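Local coordinates for protein Bpsl1147 (PDB 5A4O) that probably binds single-stranded DNA, as a bacterial homolog of the eukaryotic transcription coactivator PC4, at residues A17-R22 against L38-R43; V34-V39 against Q52-R57. All blocks are in the same frame, centred on the assembly; numbering follows the deposited sequence.

Interaction 1. Residues A17-R22 against L38-R43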
ATOM      1  N   ALA A  17       0.463  18.823  -1.796  1.00 18.52           N
ATOM      2  CA  ALA A  17       1.550  19.336  -2.608  1.00 19.30           C
ATOM      3  C   ALA A  17       2.853  18.589  -2.393  1.00 18.95           C
ATOM      4  O   ALA A  17       3.713  18.595  -3.283  1.00 20.04           O
ATOM      5  CB  ALA A  17       1.783  20.807  -2.336  1.00 20.13           C
ATOM      6  N   THR A  18       3.001  17.951  -1.239  1.00 17.62           N
ATOM      7  CA  THR A  18       4.313  17.385  -0.861  1.00 19.41           C
ATOM      8  C   THR A  18       4.441  15.858  -0.831  1.00 18.54           C
ATOM      9  O   THR A  18       5.533  15.352  -0.585  1.00 18.18           O
ATOM     10  CB  THR A  18       4.767  17.908   0.505  1.00 20.34           C
ATOM     11  OG1 THR A  18       3.920  17.438   1.568  1.00 21.64           O
ATOM     12  CG2 THR A  18       4.790  19.427   0.488  1.00 20.97           C
ATOM     13  N   GLN A  19       3.350  15.137  -1.069  1.00 16.71           N
ATOM     14  CA  GLN A  19       3.325  13.687  -0.895  1.00 16.45           C
ATOM     15  C   GLN A  19       2.370  13.093  -1.910  1.00 15.50           C
ATOM     16  O   GLN A  19       1.325  13.687  -2.223  1.00 15.11           O
ATOM     17  CB  GLN A  19       2.816  13.311   0.496  1.00 18.35           C
ATOM     18  CG  GLN A  19       3.595  13.910   1.651  1.00 21.62           C
ATOM     19  CD  GLN A  19       3.405  13.147   2.940  1.00 25.11           C
ATOM     20  OE1 GLN A  19       2.329  12.628   3.243  1.00 28.32           O
ATOM     21  NE2 GLN A  19       4.476  13.070   3.721  1.00 31.07           N
ATOM     22  N   ARG A  20       2.733  11.933  -2.433  1.00 15.24           N
ATOM     23  CA  ARG A  20       1.870  11.197  -3.343  1.00 14.30           C
ATOM     24  C   ARG A  20       2.019   9.758  -3.026  1.00 13.29           C
ATOM     25  O   ARG A  20       2.995   9.358  -2.399  1.00 12.11           O
ATOM     26  CB  ARG A  20       2.288  11.429  -4.786  1.00 14.75           C
ATOM     27  CG  ARG A  20       2.118  12.839  -5.246  1.00 15.21           C
ATOM     28  CD  ARG A  20       2.586  12.976  -6.687  1.00 16.54           C
ATOM     29  NE  ARG A  20       2.575  14.357  -7.101  1.00 18.80           N
ATOM     30  CZ  ARG A  20       2.988  14.798  -8.286  1.00 20.69           C
ATOM     31  NH1 ARG A  20       3.448  13.967  -9.206  1.00 20.14           N
ATOM     32  NH2 ARG A  20       2.950  16.092  -8.537  1.00 21.68           N
ATOM     33  N   ILE A  21       1.029   8.982  -3.422  1.00 13.16           N
ATOM     34  CA  ILE A  21       1.135   7.539  -3.381  1.00 13.85           C
ATOM     35  C   ILE A  21       1.370   7.072  -4.823  1.00 12.98           C
ATOM     36  O   ILE A  21       0.490   7.230  -5.684  1.00 13.17           O
ATOM     37  CB  ILE A  21      -0.110   6.864  -2.811  1.00 14.64           C
ATOM     38  CG1 ILE A  21      -0.406   7.338  -1.383  1.00 17.04           C
ATOM     39  CG2 ILE A  21       0.019   5.340  -2.922  1.00 15.31           C
ATOM     40  CD1 ILE A  21       0.630   6.968  -0.348  1.00 19.06           C
ATOM     41  N   ARG A  22       2.558   6.508  -5.084  1.00 12.13           N
ATOM     42  CA  ARG A  22       2.931   6.039  -6.424  1.00 12.10           C
ATOM     43  C   ARG A  22       2.744   4.529  -6.548  1.00 11.41           C
ATOM     44  O   ARG A  22       3.216   3.764  -5.712  1.00 10.92           O
ATOM     45  CB  ARG A  22       4.384   6.412  -6.729  1.00 14.29           C
ATOM     46  CG  ARG A  22       4.864   5.956  -8.131  1.00 16.00           C
ATOM     47  CD  ARG A  22       6.318   6.336  -8.472  1.00 19.05           C
ATOM     48  NE  ARG A  22       6.744   5.818  -9.829  1.00 23.35           N
ATOM     49  CZ  ARG A  22       7.632   4.829 -10.091  1.00 22.96           C
ATOM     50  NH1 ARG A  22       8.293   4.192  -9.131  1.00 25.01           N
ATOM     51  NH2 ARG A  22       7.901   4.494 -11.353  1.00 24.38           N
ATOM     52  N   LEU A  38       4.562   5.606  -0.611  1.00 12.41           N
ATOM     53  CA  LEU A  38       4.619   7.018  -0.317  1.00 12.54           C
ATOM     54  C   LEU A  38       5.922   7.628  -0.892  1.00 12.57           C
ATOM     55  O   LEU A  38       7.047   7.185  -0.576  1.00 12.46           O
ATOM     56  CB  LEU A  38       4.513   7.246   1.190  1.00 13.51           C
ATOM     57  CG  LEU A  38       4.620   8.712   1.628  1.00 14.40           C
ATOM     58  CD1 LEU A  38       3.398   9.427   1.145  1.00 14.78           C
ATOM     59  CD2 LEU A  38       4.797   8.854   3.142  1.00 16.43           C
ATOM     60  N   VAL A  39       5.750   8.632  -1.740  1.00 12.33           N
ATOM     61  CA  VAL A  39       6.845   9.401  -2.305  1.00 13.69           C
ATOM     62  C   VAL A  39       6.681  10.852  -1.855  1.00 14.72           C
ATOM     63  O   VAL A  39       5.561  11.310  -1.689  1.00 14.91           O
ATOM     64  CB  VAL A  39       6.919   9.268  -3.835  1.00 13.62           C
ATOM     65  CG1 VAL A  39       7.012   7.798  -4.231  1.00 13.70           C
ATOM     66  CG2 VAL A  39       5.722   9.938  -4.521  1.00 14.09           C
ATOM     67  N   VAL A  40       7.784  11.521  -1.576  1.00 16.40           N
ATOM     68  CA  VAL A  40       7.763  12.863  -0.996  1.00 19.95           C
ATOM     69  C   VAL A  40       8.721  13.828  -1.691  1.00 23.09           C
ATOM     70  O   VAL A  40       9.730  13.435  -2.188  1.00 21.81           O
ATOM     71  CB  VAL A  40       8.100  12.886   0.521  1.00 19.08           C
ATOM     72  CG1 VAL A  40       7.210  11.980   1.329  1.00 18.99           C
ATOM     73  CG2 VAL A  40       9.530  12.546   0.726  1.00 19.91           C
ATOM     74  N   VAL A  41       8.356  15.099  -1.704  1.00 26.79           N
ATOM     75  CA  VAL A  41       9.112  16.051  -2.454  1.00 33.09           C
ATOM     76  C   VAL A  41      10.494  16.222  -1.884  1.00 35.96           C
ATOM     77  O   VAL A  41      10.716  16.109  -0.723  1.00 34.82           O
ATOM     78  CB  VAL A  41       8.525  17.459  -2.446  1.00 34.60           C
ATOM     79  CG1 VAL A  41       7.638  17.777  -3.616  1.00 35.94           C
ATOM     80  CG2 VAL A  41       7.982  17.848  -1.115  1.00 36.58           C
ATOM     81  N   ASP A  42      11.389  16.500  -2.809  1.00 45.94           N
ATOM     82  CA  ASP A  42      12.726  17.010  -2.584  1.00 52.45           C
ATOM     83  C   ASP A  42      12.520  18.472  -2.821  1.00 54.38           C
ATOM     84  O   ASP A  42      12.442  19.227  -1.915  1.00 53.14           O
ATOM     85  CB  ASP A  42      13.698  16.486  -3.671  1.00 50.89           C
ATOM     86  CG  ASP A  42      14.943  15.897  -3.107  1.00 53.96           C
ATOM     87  OD1 ASP A  42      15.108  15.940  -1.882  1.00 55.28           O
ATOM     88  OD2 ASP A  42      15.712  15.332  -3.897  1.00 52.67           O
ATOM     89  N   ARG A  43      12.345  18.785  -4.092  1.00 57.19           N
ATOM     90  CA  ARG A  43      11.873  19.971  -4.665  1.00 57.69           C
ATOM     91  C   ARG A  43      11.397  19.425  -6.005  1.00 59.52           C
ATOM     92  O   ARG A  43      11.665  18.261  -6.324  1.00 55.94           O
ATOM     93  CB  ARG A  43      13.034  20.933  -4.864  1.00 57.42           C
ATOM     94  CG  ARG A  43      14.385  20.304  -5.072  1.00 56.65           C
ATOM     95  CD  ARG A  43      15.299  20.716  -3.959  1.00 56.09           C
ATOM     96  NE  ARG A  43      14.912  20.101  -2.710  1.00 54.20           N
ATOM     97  CZ  ARG A  43      15.487  19.047  -2.183  1.00 55.42           C
ATOM     98  NH1 ARG A  43      16.495  18.477  -2.803  1.00 58.50           N
ATOM     99  NH2 ARG A  43      15.048  18.546  -1.028  1.00 55.64           N
TER

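Interaction 2. Residues V34-V39 against Q52-R57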
ATOM      1  N   VAL A  34       4.774  -5.384  -7.976  1.00 19.24           N
ATOM      2  CA  VAL A  34       3.910  -4.214  -7.906  1.00 17.83           C
ATOM      3  C   VAL A  34       4.259  -3.473  -6.619  1.00 17.26           C
ATOM      4  O   VAL A  34       4.312  -4.062  -5.542  1.00 15.53           O
ATOM      5  CB  VAL A  34       2.412  -4.573  -7.921  1.00 20.07           C
ATOM      6  CG1 VAL A  34       1.543  -3.326  -7.742  1.00 19.52           C
ATOM      7  CG2 VAL A  34       2.059  -5.268  -9.228  1.00 21.35           C
ATOM      8  N   ASP A  35       4.510  -2.180  -6.740  1.00 15.03           N
ATOM      9  CA  ASP A  35       4.935  -1.387  -5.615  1.00 16.16           C
ATOM     10  C   ASP A  35       3.899  -0.302  -5.356  1.00 14.52           C
ATOM     11  O   ASP A  35       3.400   0.334  -6.298  1.00 12.85           O
ATOM     12  CB  ASP A  35       6.285  -0.787  -5.976  1.00 17.61           C
ATOM     13  CG  ASP A  35       7.030  -0.261  -4.798  1.00 20.21           C
ATOM     14  OD1 ASP A  35       7.628  -1.067  -4.075  1.00 20.25           O
ATOM     15  OD2 ASP A  35       7.065   0.978  -4.627  1.00 21.33           O
ATOM     16  N   VAL A  36       3.574  -0.082  -4.083  1.00 13.19           N
ATOM     17  CA  VAL A  36       2.620   0.954  -3.680  1.00 12.73           C
ATOM     18  C   VAL A  36       3.321   1.714  -2.582  1.00 11.68           C
ATOM     19  O   VAL A  36       3.623   1.137  -1.554  1.00 10.33           O
ATOM     20  CB  VAL A  36       1.319   0.348  -3.134  1.00 13.42           C
ATOM     21  CG1 VAL A  36       0.372   1.428  -2.673  1.00 13.48           C
ATOM     22  CG2 VAL A  36       0.678  -0.549  -4.185  1.00 14.28           C
ATOM     23  N   ARG A  37       3.628   2.990  -2.806  1.00 11.21           N
ATOM     24  CA  ARG A  37       4.661   3.654  -1.959  1.00 11.76           C
ATOM     25  C   ARG A  37       4.441   5.119  -1.842  1.00 11.59           C
ATOM     26  O   ARG A  37       4.203   5.786  -2.840  1.00 11.93           O
ATOM     27  CB  ARG A  37       6.058   3.426  -2.566  1.00 12.61           C
ATOM     28  CG  ARG A  37       7.255   3.760  -1.650  1.00 12.71           C
ATOM     29  CD  ARG A  37       8.555   3.136  -2.161  1.00 12.32           C
ATOM     30  NE  ARG A  37       8.459   1.682  -2.185  1.00 12.93           N
ATOM     31  CZ  ARG A  37       8.577   0.877  -1.133  1.00 13.10           C
ATOM     32  NH1 ARG A  37       8.887   1.325   0.073  1.00 13.72           N
ATOM     33  NH2 ARG A  37       8.428  -0.433  -1.308  1.00 14.12           N
ATOM     34  N   LEU A  38       4.562   5.606  -0.611  1.00 12.41           N
ATOM     35  CA  LEU A  38       4.619   7.018  -0.317  1.00 12.54           C
ATOM     36  C   LEU A  38       5.922   7.628  -0.892  1.00 12.57           C
ATOM     37  O   LEU A  38       7.047   7.185  -0.576  1.00 12.46           O
ATOM     38  CB  LEU A  38       4.513   7.246   1.190  1.00 13.51           C
ATOM     39  CG  LEU A  38       4.620   8.712   1.628  1.00 14.40           C
ATOM     40  CD1 LEU A  38       3.398   9.427   1.145  1.00 14.78           C
ATOM     41  CD2 LEU A  38       4.797   8.854   3.142  1.00 16.43           C
ATOM     42  N   VAL A  39       5.750   8.632  -1.740  1.00 12.33           N
ATOM     43  CA  VAL A  39       6.845   9.401  -2.305  1.00 13.69           C
ATOM     44  C   VAL A  39       6.681  10.852  -1.855  1.00 14.72           C
ATOM     45  O   VAL A  39       5.561  11.310  -1.689  1.00 14.91           O
ATOM     46  CB  VAL A  39       6.919   9.268  -3.835  1.00 13.62           C
ATOM     47  CG1 VAL A  39       7.012   7.798  -4.231  1.00 13.70           C
ATOM     48  CG2 VAL A  39       5.722   9.938  -4.521  1.00 14.09           C
ATOM     49  N   GLN A  52       7.746   3.795   3.488  1.00 12.18           N
ATOM     50  CA  GLN A  52       6.300   3.645   3.727  1.00 13.01           C
ATOM     51  C   GLN A  52       5.632   3.128   2.469  1.00 13.07           C
ATOM     52  O   GLN A  52       5.083   3.875   1.664  1.00 13.26           O
ATOM     53  CB  GLN A  52       5.677   4.928   4.257  1.00 13.95           C
ATOM     54  CG  GLN A  52       5.926   5.122   5.747  1.00 15.37           C
ATOM     55  CD  GLN A  52       7.393   5.196   6.122  1.00 17.42           C
ATOM     56  OE1 GLN A  52       8.034   6.213   5.924  1.00 20.46           O
ATOM     57  NE2 GLN A  52       7.933   4.115   6.683  1.00 20.09           N
ATOM     58  N   GLY A  53       5.779   1.837   2.249  1.00 13.85           N
ATOM     59  CA  GLY A  53       5.206   1.223   1.051  1.00 14.26           C
ATOM     60  C   GLY A  53       5.159  -0.271   1.178  1.00 14.60           C
ATOM     61  O   GLY A  53       5.679  -0.854   2.160  1.00 14.35           O
ATOM     62  N   ILE A  54       4.517  -0.891   0.207  1.00 14.08           N
ATOM     63  CA  ILE A  54       4.520  -2.337   0.143  1.00 15.05           C
ATOM     64  C   ILE A  54       4.966  -2.809  -1.273  1.00 15.14           C
ATOM     65  O   ILE A  54       4.811  -2.095  -2.297  1.00 14.29           O
ATOM     66  CB  ILE A  54       3.146  -2.926   0.549  1.00 15.20           C
ATOM     67  CG1 ILE A  54       2.079  -2.490  -0.433  1.00 15.30           C
ATOM     68  CG2 ILE A  54       2.753  -2.531   1.967  1.00 15.85           C
ATOM     69  CD1 ILE A  54       0.817  -3.304  -0.391  1.00 17.07           C
ATOM     70  N   SER A  55       5.479  -4.036  -1.314  1.00 16.33           N
ATOM     71  CA  SER A  55       5.950  -4.666  -2.540  1.00 17.84           C
ATOM     72  C   SER A  55       5.327  -6.029  -2.582  1.00 19.58           C
ATOM     73  O   SER A  55       5.534  -6.823  -1.648  1.00 20.73           O
ATOM     74  CB  SER A  55       7.463  -4.803  -2.505  1.00 19.36           C
ATOM     75  OG  SER A  55       7.916  -5.426  -3.673  1.00 20.72           O
ATOM     76  N   ILE A  56       4.569  -6.302  -3.643  1.00 18.20           N
ATOM     77  CA  ILE A  56       3.884  -7.563  -3.750  1.00 18.76           C
ATOM     78  C   ILE A  56       3.980  -8.210  -5.113  1.00 17.78           C
ATOM     79  O   ILE A  56       4.118  -7.553  -6.132  1.00 18.63           O
ATOM     80  CB  ILE A  56       2.404  -7.406  -3.427  1.00 18.37           C
ATOM     81  CG1 ILE A  56       1.754  -6.381  -4.351  1.00 18.44           C
ATOM     82  CG2 ILE A  56       2.234  -6.989  -1.973  1.00 18.04           C
ATOM     83  CD1 ILE A  56       0.283  -6.546  -4.397  1.00 19.80           C
ATOM     84  N   ARG A  57       3.860  -9.523  -5.091  1.00 16.12           N
ATOM     85  CA  ARG A  57       3.733 -10.296  -6.272  1.00 15.50           C
ATOM     86  C   ARG A  57       2.313 -10.132  -6.882  1.00 16.05           C
ATOM     87  O   ARG A  57       1.326  -9.860  -6.204  1.00 14.55           O
ATOM     88  CB  ARG A  57       4.051 -11.756  -5.940  1.00 16.38           C
ATOM     89  CG  ARG A  57       3.070 -12.439  -5.003  1.00 17.08           C
ATOM     90  CD  ARG A  57       3.573 -13.850  -4.700  1.00 17.83           C
ATOM     91  NE  ARG A  57       2.719 -14.637  -3.810  1.00 17.98           N
ATOM     92  CZ  ARG A  57       2.833 -14.697  -2.479  1.00 19.05           C
ATOM     93  NH1 ARG A  57       3.738 -13.969  -1.820  1.00 17.49           N
ATOM     94  NH2 ARG A  57       2.012 -15.497  -1.801  1.00 21.37           N
TER
HETATM   95  O   HOH W   1       8.296  -2.374   0.998  1.00 26.57           O

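Interaction 1. Residues A17-R22 against L38-R43
The antiparallel beta hairpin of strands 19-28 and 31-41 belongs to the PC4-like sheet; near its end away from the turn, Arg20 faces Val39 as a hydrogen-bonded pair. The bond from Val39 N to Arg20 O (2.9 Å) is almost straight, 176° at the hydrogen; Arg20 N returns one to Val39 O at 3.0 Å. Just before strand 19-28, Thr18 O accepts from Val41 N, but this bond is more bent (156°), its donor tilted from the carbonyl plane.

On the face of Gln19, Ile21, Leu38 and Val40, the Ile21 side chain crosses that of Leu38 at a slant, and its CD1 meets Leu38 CD1 at 4.0 Å. Gln19 lies beside Val40, pointing the same way, its NE2 3.8 Å from Val40 CG1. On the other face Val39 (chi1 -55°) holds CG1 beside its backbone N, against Arg22 CB, and CG2 between N and the carbonyl carbon, 3.8 Å from Arg20 CB.

Arg20 ends in a salt bridge with Asp12, Arg22 in hydrogen bonds to Ser6 O and Thr9 OG1. Ile21 packs against Val13 of strand 8-16 and Ile54 of the second subunit, while Phe47 of strand 47-56 lies against Arg20, Val39 and Val41.

Interaction 2. Residues V34-V39 against Q52-R57
Val34 faces Ile56 and Val36 faces Ile54 in the antiparallel hairpin of strands 31-41 and 47-56, and the two sides of this ribbon differ sharply in chemistry. The strand directions lie 176° apart, and five backbone hydrogen bonds join them; the Val36-Ile54 and Val34-Ile56 pairs have two each, and Leu38 N adds one to Gln52 O. The side chains of Leu38 and Gln52 lie side by side, pointing the same way, with Leu38 CB 4.0 Å from Gln52 CB, and Gln52 NE2 bonds to Arg51 O of the second subunit.

On the apolar face each isoleucine offers its CG1 branch to the valine opposite. Ile54 CG1 sits 4.0 Å from Val36 CB, and Ile56 CG1 is 4.1 Å from Val34 CB. This follows from the isoleucine torsions, which place CG1 between the backbone N and the carbonyl carbon (chi1 64° in Ile54). Leu61 of helix 61-73 covers Val34 and Ile56, and Ile54 of the second subunit packs on Val36, so this face lies at the dimer contact.

The other face is polar. Arg37 bends at chi3 (-62°) and grips Asp35, two residues back on its own strand, side-on: NE bonds to Asp35 OD2 and NH2 to Asp35 OD1, each at 2.9 Å. The carboxylate uses its syn side for both. This fork probably limits rotation of the guanidinium; Gly53 CA stands 3.8 Å above its plane, nearer the margin than the middle. Gly53, lacking a side chain, brings its CA to 3.9 Å from Arg37 CA, the closest pairing in the register. Arg37 NH1 has a further partner in Thr50 O. In the guanidinium plane, a water accepts from Arg37 NH2 at 3.0 Å and lies 3.2 Å from Gly53 O, where it may link the two strands.

Overall arrangement
Strand 31-41 serves both contacts: it pairs with strand 19-28 in interaction 1 and with strand 47-56 in interaction 2, sharing Leu38 and Val39. A probable hydrogen bond from Arg22 N to Arg37 O, 2.9 Å, and packing of Ile21 on Val36 join the two directly. Interaction 2 lies about 4 Å from the chain centre, measured centre to centre, and interaction 1 about 11 Å. Five of ten touching residues are buried in the former, three of ten in the latter. The second subunit lies within reach of nine residues of interaction 2 and two of interaction 1. The inner contact pairs Arg37 with Asp35 inside one strand, whereas the outer one sends its arginines to the N-terminal part of the chain.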